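Local coordinates for protein BlEst2 (Bacillus licheniformis, PDB 6WPX) that probably hydrolyses ester bonds as a lipase or esterase of the alpha/beta-hydrolase clan, and is held here in a propeptide form whose C-terminal domain has autoinhibitory effects, at residues Arg103-Tyr106 against Gln107-Arg111; Val266-Pro269 against Leu270-Ile273. One frame throughout, in Å; residues are numbered along the deposited sequence.

Contact 1 (Arg103-Tyr106 against Gln107-Arg111); sequences REIY and QYFGR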
loop_
_atom_site.group_PDB
_atom_site.type_symbol
_atom_site.label_atom_id
_atom_site.label_comp_id
_atom_site.label_asym_id
_atom_site.label_seq_id
_atom_site.Cartn_x
_atom_site.Cartn_y
_atom_site.Cartn_z
ATOM N N ARG A 103 2.354 19.799 21.041
ATOM C CA ARG A 103 2.401 20.987 21.887
ATOM C C ARG A 103 2.968 20.585 23.271
ATOM O O ARG A 103 3.844 21.279 23.786
ATOM C CB ARG A 103 0.997 21.617 22.009
ATOM C CG ARG A 103 1.052 22.911 22.804
ATOM C CD ARG A 103 -0.281 23.570 23.017
ATOM N NE ARG A 103 -0.148 24.735 23.899
ATOM C CZ ARG A 103 0.247 25.952 23.515
ATOM N NH1 ARG A 103 0.606 26.177 22.256
ATOM N NH2 ARG A 103 0.327 26.939 24.399
ATOM N N GLU A 104 2.486 19.456 23.853
ATOM C CA GLU A 104 2.956 18.925 25.148
ATOM C C GLU A 104 4.415 18.462 25.039
ATOM O O GLU A 104 5.201 18.674 25.960
ATOM C CB GLU A 104 2.110 17.728 25.603
ATOM C CG GLU A 104 0.627 17.995 25.780
ATOM C CD GLU A 104 -0.174 16.768 26.166
ATOM O OE1 GLU A 104 0.418 15.675 26.324
ATOM O OE2 GLU A 104 -1.413 16.898 26.293
ATOM N N ILE A 105 4.783 17.839 23.915
ATOM C CA ILE A 105 6.152 17.374 23.713
ATOM C C ILE A 105 7.103 18.579 23.606
ATOM O O ILE A 105 8.171 18.577 24.230
ATOM C CB ILE A 105 6.260 16.388 22.524
ATOM C CG1 ILE A 105 5.383 15.128 22.774
ATOM C CG2 ILE A 105 7.717 15.997 22.290
ATOM C CD1 ILE A 105 5.044 14.250 21.462
ATOM N N TYR A 106 6.693 19.611 22.842
ATOM C CA TYR A 106 7.441 20.852 22.687
ATOM C C TYR A 106 7.661 21.499 24.065
ATOM O O TYR A 106 8.767 21.954 24.354
ATOM C CB TYR A 106 6.696 21.830 21.761
ATOM C CG TYR A 106 7.334 23.200 21.696
ATOM C CD1 TYR A 106 8.440 23.437 20.886
ATOM C CD2 TYR A 106 6.826 24.265 22.437
ATOM C CE1 TYR A 106 9.044 24.693 20.834
ATOM C CE2 TYR A 106 7.414 25.525 22.388
ATOM C CZ TYR A 106 8.531 25.734 21.592
ATOM O OH TYR A 106 9.119 26.973 21.536
ATOM N N GLN A 107 6.591 21.554 24.899
ATOM C CA GLN A 107 6.680 22.110 26.249
ATOM C C GLN A 107 7.610 21.257 27.124
ATOM O O GLN A 107 8.391 21.811 27.903
ATOM C CB GLN A 107 5.296 22.245 26.887
ATOM C CG GLN A 107 4.447 23.354 26.264
ATOM C CD GLN A 107 2.983 23.333 26.659
ATOM O OE1 GLN A 107 2.410 22.324 27.102
ATOM N NE2 GLN A 107 2.323 24.457 26.447
ATOM N N TYR A 108 7.554 19.916 26.966
ATOM C CA TYR A 108 8.415 19.018 27.732
ATOM C C TYR A 108 9.907 19.199 27.375
ATOM O O TYR A 108 10.757 19.236 28.264
ATOM C CB TYR A 108 7.965 17.563 27.550
ATOM C CG TYR A 108 8.877 16.551 28.207
ATOM C CD1 TYR A 108 8.732 16.219 29.551
ATOM C CD2 TYR A 108 9.876 15.908 27.478
ATOM C CE1 TYR A 108 9.571 15.285 30.159
ATOM C CE2 TYR A 108 10.742 15.002 28.083
ATOM C CZ TYR A 108 10.573 14.675 29.417
ATOM O OH TYR A 108 11.420 13.739 29.961
ATOM N N PHE A 109 10.238 19.297 26.083
ATOM C CA PHE A 109 11.651 19.444 25.708
ATOM C C PHE A 109 12.144 20.896 25.695
ATOM O O PHE A 109 13.348 21.142 25.762
ATOM C CB PHE A 109 11.925 18.746 24.383
ATOM C CG PHE A 109 11.906 17.223 24.454
ATOM C CD1 PHE A 109 12.860 16.529 25.205
ATOM C CD2 PHE A 109 10.985 16.486 23.713
ATOM C CE1 PHE A 109 12.854 15.125 25.257
ATOM C CE2 PHE A 109 11.002 15.081 23.737
ATOM C CZ PHE A 109 11.930 14.410 24.517
ATOM N N GLY A 110 11.217 21.842 25.626
ATOM C CA GLY A 110 11.527 23.271 25.632
ATOM C C GLY A 110 12.072 23.759 24.307
ATOM O O GLY A 110 12.679 24.827 24.237
ATOM N N ARG A 111 11.843 22.980 23.232
ATOM C CA ARG A 111 12.325 23.291 21.875
ATOM C C ARG A 111 11.645 22.419 20.829
ATOM O O ARG A 111 11.041 21.398 21.177
ATOM C CB ARG A 111 13.860 23.114 21.760
ATOM C CG ARG A 111 14.390 21.740 22.200
ATOM C CD ARG A 111 15.888 21.771 22.244
ATOM N NE ARG A 111 16.446 20.561 22.840
ATOM C CZ ARG A 111 17.520 19.933 22.375
ATOM N NH1 ARG A 111 18.143 20.381 21.292
ATOM N NH2 ARG A 111 17.968 18.840 22.976
#

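Contact 2 (Val266-Pro269 against Leu270-Ile273); sequences VFMP and LLTI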
loop_
_atom_site.group_PDB
_atom_site.type_symbol
_atom_site.label_atom_id
_atom_site.label_comp_id
_atom_site.label_asym_id
_atom_site.label_seq_id
_atom_site.Cartn_x
_atom_site.Cartn_y
_atom_site.Cartn_z
ATOM N N VAL A 266 21.543 5.900 8.922
ATOM C CA VAL A 266 21.232 6.386 7.581
ATOM C C VAL A 266 20.503 7.731 7.648
ATOM O O VAL A 266 20.897 8.653 6.953
ATOM C CB VAL A 266 20.472 5.346 6.703
ATOM C CG1 VAL A 266 20.175 5.933 5.306
ATOM C CG2 VAL A 266 21.271 4.038 6.589
ATOM N N PHE A 267 19.467 7.861 8.481
ATOM C CA PHE A 267 18.797 9.160 8.555
ATOM C C PHE A 267 19.455 10.102 9.560
ATOM O O PHE A 267 19.077 11.257 9.595
ATOM C CB PHE A 267 17.273 9.027 8.776
ATOM C CG PHE A 267 16.802 8.371 10.052
ATOM C CD1 PHE A 267 16.891 9.042 11.274
ATOM C CD2 PHE A 267 16.175 7.121 10.025
ATOM C CE1 PHE A 267 16.437 8.442 12.450
ATOM C CE2 PHE A 267 15.718 6.527 11.205
ATOM C CZ PHE A 267 15.843 7.194 12.405
ATOM N N MET A 268 20.442 9.652 10.353
ATOM C CA MET A 268 21.135 10.529 11.323
ATOM C C MET A 268 21.669 11.833 10.668
ATOM O O MET A 268 21.367 12.901 11.207
ATOM C CB MET A 268 22.198 9.823 12.133
ATOM C CG MET A 268 22.807 10.727 13.234
ATOM S SD MET A 268 24.065 9.918 14.214
ATOM C CE MET A 268 25.364 9.665 12.973
ATOM N N PRO A 269 22.342 11.811 9.493
ATOM C CA PRO A 269 22.726 13.095 8.858
ATOM C C PRO A 269 21.493 13.926 8.466
ATOM O O PRO A 269 21.561 15.145 8.480
ATOM C CB PRO A 269 23.498 12.674 7.592
ATOM C CG PRO A 269 23.197 11.280 7.395
ATOM C CD PRO A 269 22.827 10.660 8.699
ATOM N N LEU A 270 20.379 13.271 8.145
ATOM C CA LEU A 270 19.123 13.935 7.745
ATOM C C LEU A 270 18.458 14.635 8.923
ATOM O O LEU A 270 17.583 15.471 8.725
ATOM C CB LEU A 270 18.126 12.947 7.072
ATOM C CG LEU A 270 18.660 12.104 5.913
ATOM C CD1 LEU A 270 17.529 11.394 5.206
ATOM C CD2 LEU A 270 19.462 12.925 4.908
ATOM N N LEU A 271 18.899 14.326 10.151
ATOM C CA LEU A 271 18.361 14.992 11.328
ATOM C C LEU A 271 18.869 16.431 11.401
ATOM O O LEU A 271 18.212 17.245 12.025
ATOM C CB LEU A 271 18.754 14.242 12.633
ATOM C CG LEU A 271 18.269 12.795 12.778
ATOM C CD1 LEU A 271 18.981 12.104 13.955
ATOM C CD2 LEU A 271 16.762 12.721 12.941
ATOM N N THR A 272 20.027 16.742 10.783
ATOM C CA THR A 272 20.647 18.075 10.918
ATOM C C THR A 272 20.966 18.809 9.617
ATOM O O THR A 272 21.010 20.036 9.626
ATOM C CB THR A 272 21.939 17.961 11.754
ATOM O OG1 THR A 272 22.890 17.107 11.067
ATOM C CG2 THR A 272 21.675 17.446 13.167
ATOM N N ILE A 273 21.266 18.072 8.536
ATOM C CA ILE A 273 21.692 18.630 7.254
ATOM C C ILE A 273 20.689 19.625 6.646
ATOM O O ILE A 273 19.482 19.473 6.845
ATOM C CB ILE A 273 21.998 17.447 6.276
ATOM C CG1 ILE A 273 22.975 17.849 5.173
ATOM C CG2 ILE A 273 20.717 16.795 5.701
ATOM C CD1 ILE A 273 23.315 16.640 4.133
HETATM O O HOH W 1 23.286 14.628 11.935
#

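Contact 1 (Arg103-Tyr106 against Gln107-Arg111)
Arg103-Tyr106 and Gln107-Arg111 form the last turn of helix 91-109 and the chain's exit from it, with i-to-i+4 bonds such as Tyr108 N to Glu104 O (2.8 Å) and Phe109 N to Ile105 O (2.9 Å). Tyr106 O accepts twice, from Gly110 N at 2.8 Å and weakly from Arg111 N at 3.4 Å. Gly110, first past the helix and with a positive phi of 76°, makes this a glycine C-cap. The Tyr106 ring lies along the exit: with CG anti to the backbone N (chi1 173°), CD1 comes 3.3 Å from Arg111 O, a buried oxygen without a polar partner. Were this ring reduced to the methyl of an alanine, that carbonyl would probably lose its cover and a gap would open beside Tyr137, whose ring Tyr106 also meets. Arg103 and Gln107 cross with guanidinium and amide planes 70° apart, Arg103 NE lying 3.6 Å from Gln107 NE2. Ile105 and Phe109 run side by side, CG2 of Ile105 lying 3.6 Å from CD2 of Phe109. Outward, Arg103 NH1 bonds Tyr137 OH, and Arg111 NH1 the Asp44 carbonyl. Glu104 OE1 bonds Trp34 NE1, while Ile105 rests on Trp34 and Tyr108 on Ala36, setting the helix end against edge strand 34-36.

Contact 2 (Val266-Pro269 against Leu270-Ile273)
Val266-Pro269 and Leu270-Ile273 meet in a local run of tight turns following helix 260-267, on the way to strand 290-297. The turns show in the backbone bonding: Leu270 N reaches Phe267 O only weakly, Leu271 N bonds Met268 O at 3.0 Å, and Thr272 N bonds Pro269 O at 3.2 Å, each spanning three residues. The N-H groups of Leu271 and Thr272 stand well above the planes of their carbonyls, whereas Ile273 N, 2.9 Å from the same Pro269 O, approaches it nearly end-on. Pro269 O is thus gripped by two N-H groups. Met268 O also gains a second partner, a water that donates to it at 2.7 Å and lies equally close, 2.7 Å, to Thr272 OG1. The hydroxyl is brought to this water because OG1 stands between the backbone N and the carbonyl carbon (chi1 62°). Among the apolar groups, Leu271 splits its branches: CD2 approaches Phe267 CD1 at 4.0 Å, while CD1 lies 4.1 Å from Met268 CG where the two side chains cross. The Leu270 side chain touches Ile142, Phe203 and Leu205. Arg140 NH1 hydrogen-bonds the carbonyl oxygens of Leu270 and Ile273. Phe267 and Leu271 continue the same apolar layer over strands 113-118 and 138-144, so the turns lie against the central strands of the mixed sheet.

Following the chain from the N terminus, contact 1 comes first, ending helix 91-109 just before strand 113-118, and contact 2 follows much later, beginning within helix 260-267, after strand 245-246. Each is one continuous stretch closing only local turns, so the two stand in series and neither nest nor cross. The centres of contact 1 and contact 2 are 21 Å apart and the nearest atoms of contact 1 and contact 2 about 9 Å apart, without touching. What relates them is the mixed sheet: contact 1 meets it at its border, through strand 34-36, whereas contact 2 packs on strands 113-118, 138-144 and 201-205. Strand 113-118, which the chain enters on leaving contact 1, is itself met by contact 2 at Ile114 and Val116.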